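Local coordinates for Cg3027-pa (Drosophila melanogaster, PDB 2VHH), which probably hydrolyses 3-(carbamoylamino)propanoate to beta-alanine, ammonium and carbon dioxide, a step of pyrimidine breakdown, at residues Ala127-Glu132 with Asn297-Gly302; Gly204-Ser209 with Lys309-Phe314; Arg263-Leu268 with Pro313-Ser318. All blocks are in the same frame, centred on the assembly; numbering follows the deposited sequence.

Contacts 1, 2 and 3 run in a row through the carbon-nitrogen hydrolase fold. The centres of contacts 1 and 2 lie about 7 Å apart and the two touch, whereas contact 3 lies about 13 Å from contact 2 and about 20 Å from contact 1, centre to centre. In sequence the first partners come as 127-132, 204-209 and 263-268, before 297-302, 309-314 and 313-318. Strand 308-315, outermost within this chain in the five-stranded sheet, serves contacts 2 and 3, which share Pro313 and Phe314; strand 298-299 of contact 1 precedes it. Contacts 1 and 2 border a second subunit and contact 3 a third, so these regions also help build the octamer.

Contact 1 of 3, residues Ala127-Glu132 with Asn297-Gly302; sequences AFCTRE and NEYTSG
A sulfur-aromatic contact, Cys129 over Tyr299, joins the loop after strand 115-118 to the short strand 298-299. The cysteine sulfur lies above one face of the ring, displaced toward its rim: SG of Cys129 is 4.1 Å from the Tyr299 centroid, on a line 20° off the ring normal, and 3.9 Å from CZ. Small and polarisable, the sulfur suits close packing on a ring face. The backbone contributes too, because Cys129 O lies 3.7 Å from Tyr299 CD1. Tyr299 CG sits between its own backbone N and carbonyl carbon (chi1 66°), which directs the ring toward the cysteine. Thr130 CG2 comes near the ring obliquely, 4.3 Å from Tyr299 CD2, while the threonine hydroxyl turns back into its own loop and gives a hydrogen bond to Ala127 O, which also accepts from Thr130 N.

The polar part of the contact lies at the other end. Asn297 ND2 donates to Glu132 OE1 over 2.8 Å in a nearly straight bond, arriving on the syn side but 28° out of the carboxylate plane. Glu132 reaches it through an extended chain, and its other oxygen is held by Trp136 NE1. A second subunit is close at hand: its Arg131 bonds Thr300 O. Apolar sulfur-on-ring packing flanked by an amide-carboxylate hydrogen bond thus ties a helix-like turn to a short strand, an arrangement that here belongs to a subunit interface of the carbon-nitrogen hydrolase fold.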
ATOM      1  N   ALA C 127     -40.056  21.820  16.834  1.00 40.03           N
ATOM      2  CA  ALA C 127     -40.445  21.207  18.111  1.00 40.66           C
ATOM      3  C   ALA C 127     -39.418  20.257  18.719  1.00 41.18           C
ATOM      4  O   ALA C 127     -39.691  19.608  19.731  1.00 41.34           O
ATOM      5  CB  ALA C 127     -41.780  20.497  17.957  1.00 40.59           C
ATOM      6  N   PHE C 128     -38.236  20.186  18.115  1.00 41.83           N
ATOM      7  CA  PHE C 128     -37.205  19.236  18.527  1.00 42.44           C
ATOM      8  C   PHE C 128     -36.544  19.601  19.856  1.00 42.90           C
ATOM      9  O   PHE C 128     -35.788  18.804  20.417  1.00 43.04           O
ATOM     10  CB  PHE C 128     -36.164  19.062  17.418  1.00 42.27           C
ATOM     11  CG  PHE C 128     -36.764  18.917  16.053  1.00 42.55           C
ATOM     12  CD1 PHE C 128     -37.348  17.721  15.659  1.00 42.99           C
ATOM     13  CD2 PHE C 128     -36.765  19.979  15.164  1.00 42.88           C
ATOM     14  CE1 PHE C 128     -37.921  17.580  14.388  1.00 43.20           C
ATOM     15  CE2 PHE C 128     -37.334  19.847  13.895  1.00 43.18           C
ATOM     16  CZ  PHE C 128     -37.913  18.644  13.508  1.00 42.67           C
ATOM     17  N   CYS C 129     -36.847  20.796  20.360  1.00 43.35           N
ATOM     18  CA  CYS C 129     -36.360  21.249  21.661  1.00 43.73           C
ATOM     19  C   CYS C 129     -37.107  20.588  22.820  1.00 44.03           C
ATOM     20  O   CYS C 129     -36.558  20.427  23.910  1.00 44.36           O
ATOM     21  CB  CYS C 129     -36.478  22.769  21.764  1.00 43.62           C
ATOM     22  SG  CYS C 129     -38.172  23.366  21.632  1.00 43.05           S
ATOM     23  N   THR C 130     -38.360  20.218  22.573  1.00 44.22           N
ATOM     24  CA  THR C 130     -39.220  19.589  23.574  1.00 44.38           C
ATOM     25  C   THR C 130     -38.835  18.124  23.816  1.00 44.45           C
ATOM     26  O   THR C 130     -38.989  17.603  24.922  1.00 44.13           O
ATOM     27  CB  THR C 130     -40.710  19.675  23.153  1.00 44.31           C
ATOM     28  OG1 THR C 130     -40.904  18.994  21.908  1.00 44.19           O
ATOM     29  CG2 THR C 130     -41.142  21.124  22.982  1.00 44.28           C
ATOM     30  N   ARG C 131     -38.325  17.482  22.763  1.00 44.71           N
ATOM     31  CA  ARG C 131     -38.011  16.049  22.750  1.00 44.81           C
ATOM     32  C   ARG C 131     -39.248  15.150  22.863  1.00 45.01           C
ATOM     33  O   ARG C 131     -39.142  13.950  23.128  1.00 44.86           O
ATOM     34  CB  ARG C 131     -36.957  15.701  23.797  1.00 44.66           C
ATOM     35  CG  ARG C 131     -35.548  15.791  23.280  1.00 43.87           C
ATOM     36  CD  ARG C 131     -34.571  16.013  24.406  1.00 43.54           C
ATOM     37  NE  ARG C 131     -34.800  15.105  25.523  1.00 43.20           N
ATOM     38  CZ  ARG C 131     -35.162  15.484  26.742  1.00 42.38           C
ATOM     39  NH1 ARG C 131     -35.328  16.771  27.018  1.00 41.55           N
ATOM     40  NH2 ARG C 131     -35.349  14.568  27.682  1.00 42.41           N
ATOM     41  N   GLU C 132     -40.417  15.746  22.644  1.00 45.23           N
ATOM     42  CA  GLU C 132     -41.665  15.006  22.634  1.00 45.56           C
ATOM     43  C   GLU C 132     -41.895  14.417  21.254  1.00 45.40           C
ATOM     44  O   GLU C 132     -41.631  15.061  20.242  1.00 45.42           O
ATOM     45  CB  GLU C 132     -42.846  15.898  23.017  1.00 45.63           C
ATOM     46  CG  GLU C 132     -42.759  16.540  24.385  1.00 45.66           C
ATOM     47  CD  GLU C 132     -43.771  17.663  24.582  1.00 46.15           C
ATOM     48  OE1 GLU C 132     -43.861  18.161  25.722  1.00 47.76           O
ATOM     49  OE2 GLU C 132     -44.468  18.059  23.616  1.00 46.58           O
ATOM     50  N   ASN C 297     -45.653  22.536  26.816  1.00 43.32           N
ATOM     51  CA  ASN C 297     -45.058  22.059  28.058  1.00 43.64           C
ATOM     52  C   ASN C 297     -43.631  22.587  28.275  1.00 44.02           C
ATOM     53  O   ASN C 297     -42.958  22.984  27.320  1.00 44.09           O
ATOM     54  CB  ASN C 297     -45.081  20.524  28.091  1.00 43.45           C
ATOM     55  CG  ASN C 297     -46.413  19.935  27.611  1.00 43.67           C
ATOM     56  OD1 ASN C 297     -47.473  20.192  28.191  1.00 43.53           O
ATOM     57  ND2 ASN C 297     -46.357  19.134  26.549  1.00 43.37           N
ATOM     58  N   GLU C 298     -43.191  22.601  29.535  1.00 44.32           N
ATOM     59  CA  GLU C 298     -41.814  22.933  29.917  1.00 44.66           C
ATOM     60  C   GLU C 298     -40.789  22.004  29.276  1.00 44.41           C
ATOM     61  O   GLU C 298     -41.057  20.818  29.076  1.00 44.50           O
ATOM     62  CB  GLU C 298     -41.641  22.767  31.425  1.00 44.71           C
ATOM     63  CG  GLU C 298     -42.257  23.825  32.307  1.00 45.67           C
ATOM     64  CD  GLU C 298     -41.927  23.602  33.785  1.00 45.84           C
ATOM     65  OE1 GLU C 298     -41.305  22.563  34.120  1.00 46.61           O
ATOM     66  OE2 GLU C 298     -42.293  24.469  34.612  1.00 47.48           O
ATOM     67  N   TYR C 299     -39.600  22.537  29.005  1.00 44.22           N
ATOM     68  CA  TYR C 299     -38.440  21.733  28.606  1.00 44.12           C
ATOM     69  C   TYR C 299     -37.140  22.365  29.140  1.00 44.10           C
ATOM     70  O   TYR C 299     -37.115  23.561  29.442  1.00 43.99           O
ATOM     71  CB  TYR C 299     -38.384  21.570  27.074  1.00 44.19           C
ATOM     72  CG  TYR C 299     -38.123  22.863  26.335  1.00 44.21           C
ATOM     73  CD1 TYR C 299     -36.818  23.325  26.148  1.00 44.11           C
ATOM     74  CD2 TYR C 299     -39.178  23.637  25.842  1.00 44.16           C
ATOM     75  CE1 TYR C 299     -36.570  24.524  25.496  1.00 44.39           C
ATOM     76  CE2 TYR C 299     -38.940  24.841  25.183  1.00 44.31           C
ATOM     77  CZ  TYR C 299     -37.631  25.272  25.012  1.00 44.41           C
ATOM     78  OH  TYR C 299     -37.370  26.455  24.370  1.00 44.39           O
ATOM     79  N   THR C 300     -36.069  21.574  29.263  1.00 44.17           N
ATOM     80  CA  THR C 300     -34.737  22.126  29.599  1.00 44.12           C
ATOM     81  C   THR C 300     -33.759  21.962  28.444  1.00 44.25           C
ATOM     82  O   THR C 300     -33.940  21.097  27.592  1.00 44.17           O
ATOM     83  CB  THR C 300     -34.116  21.558  30.909  1.00 43.95           C
ATOM     84  OG1 THR C 300     -33.826  20.164  30.756  1.00 43.65           O
ATOM     85  CG2 THR C 300     -35.040  21.773  32.105  1.00 43.76           C
ATOM     86  N   SER C 301     -32.727  22.801  28.429  1.00 44.60           N
ATOM     87  CA  SER C 301     -31.793  22.880  27.298  1.00 45.03           C
ATOM     88  C   SER C 301     -30.384  22.292  27.505  1.00 45.29           C
ATOM     89  O   SER C 301     -29.513  22.434  26.639  1.00 45.15           O
ATOM     90  CB  SER C 301     -31.699  24.312  26.744  1.00 44.88           C
ATOM     91  OG  SER C 301     -32.191  25.282  27.644  1.00 45.30           O
ATOM     92  N   GLY C 302     -30.158  21.621  28.628  1.00 45.68           N
ATOM     93  CA  GLY C 302     -28.856  21.014  28.877  1.00 46.35           C
ATOM     94  C   GLY C 302     -27.811  21.943  29.478  1.00 46.82           C
ATOM     95  O   GLY C 302     -26.673  21.536  29.687  1.00 46.80           O
TER

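Contact 2 of 3, residues Gly204-Ser209 with Lys309-Phe314; sequences GDFNES and KEFGPF
Asp205 is the first residue of 204-209 to meet Phe311, and it follows a tight bend at Gly204, where glycine readily takes the positive phi. The methylene, rather than the carboxylate, makes the nearest approach: Asp205 CB lies 3.4 Å from Phe311 CE1. Beyond it the carboxylate passes alongside the ring in the opposite direction, with OD2 3.8 Å from CE1 of Phe311 and its plane turned 65° from that of the ring.

Phe206 comes next, at the centre of an inverse gamma turn, and supplies an aromatic face. The edge of Phe311 points toward that face in an offset T-shaped pair, with centroids 5.7 Å apart and planes at 70°. The touching carbons are Phe206 CZ and Phe311 CZ, 4.0 Å apart. Phe311 reaches across because its CG is anti to the backbone N (chi1 -176°), which carries the ring out from strand 308-315.

Asn207 centres a second inverse gamma turn and faces other partners: its ND2 bonds Phe128 O, and its OD1 accepts a hydrogen bond from Arg131 NE of a second subunit. Glu208 forms a salt bridge with Lys197, and Ser209 OG bonds Ser209 OG of that second subunit.

On the facing strand, Phe311 also packs on Phe295 of the adjoining strand 283-295 and on Tyr299, which sets its ring within a wider aromatic group. The contact itself is made chiefly of carbon surfaces. Its cohesion should therefore come from dispersion and from the attraction between the slightly positive rim of one ring and the electron-rich face of the other, with the aspartate contributing chiefly its methylene.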
ATOM      1  N   GLY C 204     -27.545  21.476  22.816  1.00 36.47           N
ATOM      2  CA  GLY C 204     -28.497  22.345  23.490  1.00 37.31           C
ATOM      3  C   GLY C 204     -29.938  21.958  23.217  1.00 37.95           C
ATOM      4  O   GLY C 204     -30.365  20.834  23.512  1.00 37.81           O
ATOM      5  N   ASP C 205     -30.687  22.897  22.644  1.00 38.59           N
ATOM      6  CA  ASP C 205     -32.103  22.684  22.344  1.00 39.29           C
ATOM      7  C   ASP C 205     -32.298  21.876  21.053  1.00 39.52           C
ATOM      8  O   ASP C 205     -33.409  21.441  20.730  1.00 39.29           O
ATOM      9  CB  ASP C 205     -32.826  24.031  22.242  1.00 39.37           C
ATOM     10  CG  ASP C 205     -32.724  24.855  23.515  1.00 39.93           C
ATOM     11  OD1 ASP C 205     -33.222  24.395  24.561  1.00 40.80           O
ATOM     12  OD2 ASP C 205     -32.163  25.973  23.470  1.00 40.81           O
ATOM     13  N   PHE C 206     -31.204  21.671  20.327  1.00 39.94           N
ATOM     14  CA  PHE C 206     -31.255  21.012  19.030  1.00 40.26           C
ATOM     15  C   PHE C 206     -31.064  19.507  19.186  1.00 40.38           C
ATOM     16  O   PHE C 206     -30.045  18.935  18.790  1.00 40.56           O
ATOM     17  CB  PHE C 206     -30.238  21.650  18.084  1.00 40.14           C
ATOM     18  CG  PHE C 206     -30.537  23.087  17.792  1.00 40.73           C
ATOM     19  CD1 PHE C 206     -30.395  24.059  18.783  1.00 41.27           C
ATOM     20  CD2 PHE C 206     -30.994  23.470  16.543  1.00 40.81           C
ATOM     21  CE1 PHE C 206     -30.692  25.384  18.527  1.00 41.01           C
ATOM     22  CE2 PHE C 206     -31.291  24.787  16.285  1.00 40.62           C
ATOM     23  CZ  PHE C 206     -31.138  25.749  17.278  1.00 40.76           C
ATOM     24  N   ASN C 207     -32.072  18.879  19.785  1.00 40.39           N
ATOM     25  CA  ASN C 207     -32.070  17.442  20.014  1.00 40.32           C
ATOM     26  C   ASN C 207     -32.619  16.725  18.791  1.00 40.43           C
ATOM     27  O   ASN C 207     -33.635  16.022  18.859  1.00 40.45           O
ATOM     28  CB  ASN C 207     -32.890  17.106  21.252  1.00 40.11           C
ATOM     29  CG  ASN C 207     -32.554  17.992  22.427  1.00 39.54           C
ATOM     30  OD1 ASN C 207     -31.505  17.850  23.049  1.00 38.73           O
ATOM     31  ND2 ASN C 207     -33.455  18.909  22.744  1.00 40.18           N
ATOM     32  N   GLU C 208     -31.940  16.925  17.666  1.00 40.26           N
ATOM     33  CA  GLU C 208     -32.361  16.361  16.399  1.00 40.16           C
ATOM     34  C   GLU C 208     -32.026  14.883  16.328  1.00 39.87           C
ATOM     35  O   GLU C 208     -32.719  14.115  15.650  1.00 39.99           O
ATOM     36  CB  GLU C 208     -31.687  17.098  15.253  1.00 40.17           C
ATOM     37  CG  GLU C 208     -32.120  18.539  15.107  1.00 40.87           C
ATOM     38  CD  GLU C 208     -31.776  19.111  13.752  1.00 42.15           C
ATOM     39  OE1 GLU C 208     -31.475  20.321  13.677  1.00 43.44           O
ATOM     40  OE2 GLU C 208     -31.792  18.351  12.755  1.00 42.12           O
ATOM     41  N   SER C 209     -30.965  14.484  17.029  1.00 39.34           N
ATOM     42  CA  SER C 209     -30.532  13.091  17.027  1.00 38.89           C
ATOM     43  C   SER C 209     -31.589  12.218  17.663  1.00 38.51           C
ATOM     44  O   SER C 209     -31.645  11.018  17.411  1.00 38.69           O
ATOM     45  CB  SER C 209     -29.179  12.916  17.723  1.00 38.83           C
ATOM     46  OG  SER C 209     -29.243  13.314  19.073  1.00 38.70           O
ATOM     47  N   LYS C 309     -40.735  27.536  28.244  1.00 45.97           N
ATOM     48  CA  LYS C 309     -41.610  27.179  27.124  1.00 45.82           C
ATOM     49  C   LYS C 309     -41.266  27.907  25.820  1.00 45.57           C
ATOM     50  O   LYS C 309     -41.645  27.452  24.744  1.00 45.45           O
ATOM     51  CB  LYS C 309     -43.081  27.435  27.492  1.00 45.78           C
ATOM     52  CG  LYS C 309     -43.566  26.634  28.684  1.00 46.04           C
ATOM     53  CD  LYS C 309     -45.055  26.804  28.937  1.00 46.31           C
ATOM     54  CE  LYS C 309     -45.483  25.956  30.130  1.00 46.78           C
ATOM     55  NZ  LYS C 309     -46.936  26.038  30.403  1.00 46.73           N
ATOM     56  N   GLU C 310     -40.556  29.033  25.933  1.00 45.31           N
ATOM     57  CA  GLU C 310     -40.144  29.859  24.791  1.00 45.22           C
ATOM     58  C   GLU C 310     -38.842  29.399  24.126  1.00 44.19           C
ATOM     59  O   GLU C 310     -37.773  29.431  24.738  1.00 44.27           O
ATOM     60  CB  GLU C 310     -39.967  31.312  25.226  1.00 45.13           C
ATOM     61  CG  GLU C 310     -41.197  32.196  25.099  1.00 46.52           C
ATOM     62  CD  GLU C 310     -40.882  33.666  25.403  1.00 47.38           C
ATOM     63  OE1 GLU C 310     -39.834  33.939  26.043  1.00 50.31           O
ATOM     64  OE2 GLU C 310     -41.675  34.555  25.008  1.00 50.13           O
ATOM     65  N   PHE C 311     -38.939  28.993  22.865  1.00 43.18           N
ATOM     66  CA  PHE C 311     -37.776  28.621  22.066  1.00 42.09           C
ATOM     67  C   PHE C 311     -37.527  29.677  20.999  1.00 41.34           C
ATOM     68  O   PHE C 311     -38.298  29.811  20.037  1.00 41.00           O
ATOM     69  CB  PHE C 311     -37.981  27.238  21.433  1.00 42.12           C
ATOM     70  CG  PHE C 311     -36.791  26.717  20.659  1.00 41.88           C
ATOM     71  CD1 PHE C 311     -35.498  26.872  21.136  1.00 41.90           C
ATOM     72  CD2 PHE C 311     -36.980  26.030  19.463  1.00 42.38           C
ATOM     73  CE1 PHE C 311     -34.417  26.379  20.413  1.00 42.46           C
ATOM     74  CE2 PHE C 311     -35.904  25.520  18.742  1.00 42.17           C
ATOM     75  CZ  PHE C 311     -34.622  25.695  19.214  1.00 42.21           C
ATOM     76  N   GLY C 312     -36.443  30.425  21.189  1.00 40.38           N
ATOM     77  CA  GLY C 312     -36.047  31.475  20.262  1.00 39.18           C
ATOM     78  C   GLY C 312     -35.177  32.538  20.907  1.00 38.10           C
ATOM     79  O   GLY C 312     -34.702  32.361  22.029  1.00 38.25           O
ATOM     80  N   PRO C 313     -34.964  33.655  20.202  1.00 37.13           N
ATOM     81  CA  PRO C 313     -35.527  33.913  18.877  1.00 36.26           C
ATOM     82  C   PRO C 313     -34.644  33.414  17.718  1.00 35.14           C
ATOM     83  O   PRO C 313     -33.412  33.448  17.820  1.00 35.14           O
ATOM     84  CB  PRO C 313     -35.643  35.436  18.859  1.00 36.42           C
ATOM     85  CG  PRO C 313     -34.499  35.905  19.758  1.00 36.87           C
ATOM     86  CD  PRO C 313     -34.144  34.779  20.691  1.00 36.96           C
ATOM     87  N   PHE C 314     -35.274  32.939  16.640  1.00 33.68           N
ATOM     88  CA  PHE C 314     -34.543  32.568  15.425  1.00 32.27           C
ATOM     89  C   PHE C 314     -34.182  33.846  14.702  1.00 31.51           C
ATOM     90  O   PHE C 314     -35.048  34.693  14.502  1.00 31.76           O
ATOM     91  CB  PHE C 314     -35.383  31.674  14.520  1.00 32.00           C
ATOM     92  CG  PHE C 314     -35.584  30.293  15.059  1.00 31.63           C
ATOM     93  CD1 PHE C 314     -36.763  29.954  15.712  1.00 30.95           C
ATOM     94  CD2 PHE C 314     -34.596  29.333  14.920  1.00 31.17           C
ATOM     95  CE1 PHE C 314     -36.957  28.687  16.217  1.00 29.95           C
ATOM     96  CE2 PHE C 314     -34.786  28.059  15.426  1.00 31.09           C
ATOM     97  CZ  PHE C 314     -35.973  27.739  16.073  1.00 30.73           C
TER

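Contact 3 of 3, residues Arg263-Leu268 with Pro313-Ser318; sequences RLSEPL and PFYGSS
Tyr315 is held by Ser265 at its hydroxyl and by Glu266 over its ring. Ser265 OG and Tyr315 OH are hydrogen-bonded at 2.9 Å, with the serine oxygen at the edge of the ring and in its plane. Serine suits the place because its short chain puts a hydroxyl next to the phenol without covering the ring.

Glu266 lies over one face. Its CG makes a CH-pi contact 3.8 Å from the Tyr315 centroid, only 5° off the ring normal, and CB reaches within 3.9 Å of CE2. With CG anti to the backbone N (chi1 -159°) and the chain extended beyond, the side chain runs along the ring in the opposite sense to the tyrosine. Its carboxylate ends nearly parallel to the ring, 14° between the planes, with CD 4.0 Å from Tyr315 CG. A long chain with an apolar middle and a charged tip thus packs and pairs at once.

That tip is fixed from outside: OE2 forms salt bridges with Arg333 and with Arg27 of a third subunit, so this buried carboxylate is probably well compensated. The ring of Trp269 packs edge-to-face with Tyr315, and its NE1 bonds Ser317 O. Ser317 OG in turn donates to Tyr315 O over 2.7 Å, bracing the turn in which Gly316 takes a positive phi.

Helix 266-280, with Pro267 in its first turn, crosses between the parallel strands 253-258 and 283-295, a beta-alpha-beta connection. Through Tyr315 the start of this helix is fastened to the end of strand 308-315, which pairs antiparallel with strand 283-295.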
ATOM      1  N   ARG C 263     -27.081  33.231  21.030  1.00 43.94           N
ATOM      2  CA  ARG C 263     -25.940  34.148  21.190  1.00 44.86           C
ATOM      3  C   ARG C 263     -24.608  33.609  20.642  1.00 44.50           C
ATOM      4  O   ARG C 263     -23.825  34.362  20.056  1.00 44.64           O
ATOM      5  CB  ARG C 263     -25.783  34.576  22.663  1.00 45.49           C
ATOM      6  CG  ARG C 263     -27.031  35.233  23.295  1.00 48.03           C
ATOM      7  CD  ARG C 263     -28.007  34.183  23.914  1.00 51.57           C
ATOM      8  NE  ARG C 263     -29.260  34.777  24.403  1.00 53.46           N
ATOM      9  CZ  ARG C 263     -29.383  35.465  25.542  1.00 54.63           C
ATOM     10  NH1 ARG C 263     -28.326  35.668  26.329  1.00 54.85           N
ATOM     11  NH2 ARG C 263     -30.566  35.962  25.894  1.00 54.63           N
ATOM     12  N   LEU C 264     -24.375  32.312  20.842  1.00 43.97           N
ATOM     13  CA  LEU C 264     -23.144  31.631  20.429  1.00 43.35           C
ATOM     14  C   LEU C 264     -23.151  31.229  18.953  1.00 42.56           C
ATOM     15  O   LEU C 264     -22.099  31.087  18.327  1.00 42.53           O
ATOM     16  CB  LEU C 264     -22.943  30.377  21.287  1.00 43.72           C
ATOM     17  CG  LEU C 264     -22.332  30.439  22.702  1.00 45.01           C
ATOM     18  CD1 LEU C 264     -22.847  31.603  23.599  1.00 45.39           C
ATOM     19  CD2 LEU C 264     -22.584  29.084  23.388  1.00 45.91           C
ATOM     20  N   SER C 265     -24.348  31.032  18.410  1.00 41.56           N
ATOM     21  CA  SER C 265     -24.519  30.607  17.027  1.00 40.31           C
ATOM     22  C   SER C 265     -24.433  31.751  15.996  1.00 39.29           C
ATOM     23  O   SER C 265     -23.893  31.565  14.908  1.00 39.04           O
ATOM     24  CB  SER C 265     -25.836  29.847  16.889  1.00 40.40           C
ATOM     25  OG  SER C 265     -26.185  29.659  15.528  1.00 40.98           O
ATOM     26  N   GLU C 266     -24.948  32.926  16.339  1.00 38.03           N
ATOM     27  CA  GLU C 266     -25.030  34.024  15.375  1.00 37.18           C
ATOM     28  C   GLU C 266     -23.691  34.501  14.763  1.00 35.83           C
ATOM     29  O   GLU C 266     -23.639  34.762  13.561  1.00 35.99           O
ATOM     30  CB  GLU C 266     -25.844  35.202  15.922  1.00 37.09           C
ATOM     31  CG  GLU C 266     -26.388  36.115  14.817  1.00 37.99           C
ATOM     32  CD  GLU C 266     -27.254  37.262  15.327  1.00 38.80           C
ATOM     33  OE1 GLU C 266     -27.427  38.245  14.570  1.00 40.83           O
ATOM     34  OE2 GLU C 266     -27.773  37.193  16.468  1.00 40.65           O
ATOM     35  N   PRO C 267     -22.614  34.629  15.573  1.00 34.46           N
ATOM     36  CA  PRO C 267     -21.341  35.039  14.977  1.00 33.25           C
ATOM     37  C   PRO C 267     -20.896  34.145  13.820  1.00 32.00           C
ATOM     38  O   PRO C 267     -20.272  34.629  12.878  1.00 32.04           O
ATOM     39  CB  PRO C 267     -20.353  34.906  16.138  1.00 33.21           C
ATOM     40  CG  PRO C 267     -21.166  35.082  17.339  1.00 33.45           C
ATOM     41  CD  PRO C 267     -22.476  34.435  17.029  1.00 34.31           C
ATOM     42  N   LEU C 268     -21.228  32.860  13.887  1.00 30.46           N
ATOM     43  CA  LEU C 268     -20.824  31.907  12.863  1.00 29.13           C
ATOM     44  C   LEU C 268     -21.608  32.077  11.553  1.00 28.32           C
ATOM     45  O   LEU C 268     -21.098  31.760  10.473  1.00 28.34           O
ATOM     46  CB  LEU C 268     -20.925  30.449  13.357  1.00 28.88           C
ATOM     47  CG  LEU C 268     -20.710  30.022  14.812  1.00 28.55           C
ATOM     48  CD1 LEU C 268     -20.735  28.513  14.887  1.00 29.00           C
ATOM     49  CD2 LEU C 268     -19.441  30.557  15.439  1.00 27.61           C
ATOM     50  N   PRO C 313     -34.964  33.655  20.202  1.00 37.13           N
ATOM     51  CA  PRO C 313     -35.527  33.913  18.877  1.00 36.26           C
ATOM     52  C   PRO C 313     -34.644  33.414  17.718  1.00 35.14           C
ATOM     53  O   PRO C 313     -33.412  33.448  17.820  1.00 35.14           O
ATOM     54  CB  PRO C 313     -35.643  35.436  18.859  1.00 36.42           C
ATOM     55  CG  PRO C 313     -34.499  35.905  19.758  1.00 36.87           C
ATOM     56  CD  PRO C 313     -34.144  34.779  20.691  1.00 36.96           C
ATOM     57  N   PHE C 314     -35.274  32.939  16.640  1.00 33.68           N
ATOM     58  CA  PHE C 314     -34.543  32.568  15.425  1.00 32.27           C
ATOM     59  C   PHE C 314     -34.182  33.846  14.702  1.00 31.51           C
ATOM     60  O   PHE C 314     -35.048  34.693  14.502  1.00 31.76           O
ATOM     61  CB  PHE C 314     -35.383  31.674  14.520  1.00 32.00           C
ATOM     62  CG  PHE C 314     -35.584  30.293  15.059  1.00 31.63           C
ATOM     63  CD1 PHE C 314     -36.763  29.954  15.712  1.00 30.95           C
ATOM     64  CD2 PHE C 314     -34.596  29.333  14.920  1.00 31.17           C
ATOM     65  CE1 PHE C 314     -36.957  28.687  16.217  1.00 29.95           C
ATOM     66  CE2 PHE C 314     -34.786  28.059  15.426  1.00 31.09           C
ATOM     67  CZ  PHE C 314     -35.973  27.739  16.073  1.00 30.73           C
ATOM     68  N   TYR C 315     -32.910  33.989  14.321  1.00 30.25           N
ATOM     69  CA  TYR C 315     -32.378  35.289  13.877  1.00 29.05           C
ATOM     70  C   TYR C 315     -32.352  35.570  12.375  1.00 28.62           C
ATOM     71  O   TYR C 315     -31.632  36.459  11.940  1.00 28.53           O
ATOM     72  CB  TYR C 315     -30.990  35.575  14.487  1.00 28.45           C
ATOM     73  CG  TYR C 315     -29.946  34.519  14.209  1.00 27.95           C
ATOM     74  CD1 TYR C 315     -29.344  34.401  12.960  1.00 27.37           C
ATOM     75  CD2 TYR C 315     -29.554  33.635  15.205  1.00 27.96           C
ATOM     76  CE1 TYR C 315     -28.394  33.416  12.719  1.00 27.15           C
ATOM     77  CE2 TYR C 315     -28.604  32.662  14.974  1.00 27.32           C
ATOM     78  CZ  TYR C 315     -28.032  32.555  13.738  1.00 27.08           C
ATOM     79  OH  TYR C 315     -27.095  31.583  13.533  1.00 27.40           O
ATOM     80  N   GLY C 316     -33.119  34.824  11.585  1.00 28.21           N
ATOM     81  CA  GLY C 316     -33.222  35.075  10.143  1.00 27.62           C
ATOM     82  C   GLY C 316     -31.885  35.362   9.486  1.00 27.29           C
ATOM     83  O   GLY C 316     -30.986  34.519   9.513  1.00 27.52           O
ATOM     84  N   SER C 317     -31.754  36.558   8.904  1.00 26.67           N
ATOM     85  CA  SER C 317     -30.500  37.053   8.293  1.00 26.02           C
ATOM     86  C   SER C 317     -30.019  36.259   7.088  1.00 25.76           C
ATOM     87  O   SER C 317     -28.815  36.170   6.829  1.00 25.76           O
ATOM     88  CB  SER C 317     -29.369  37.156   9.314  1.00 25.64           C
ATOM     89  OG  SER C 317     -29.791  37.808  10.491  1.00 26.02           O
ATOM     90  N   SER C 318     -30.956  35.682   6.344  1.00 25.32           N
ATOM     91  CA  SER C 318     -30.618  34.943   5.135  1.00 24.92           C
ATOM     92  C   SER C 318     -29.855  35.827   4.152  1.00 24.58           C
ATOM     93  O   SER C 318     -30.136  37.029   4.034  1.00 24.67           O
ATOM     94  CB  SER C 318     -31.881  34.409   4.464  1.00 24.91           C
ATOM     95  OG  SER C 318     -32.688  33.734   5.401  1.00 25.28           O
TER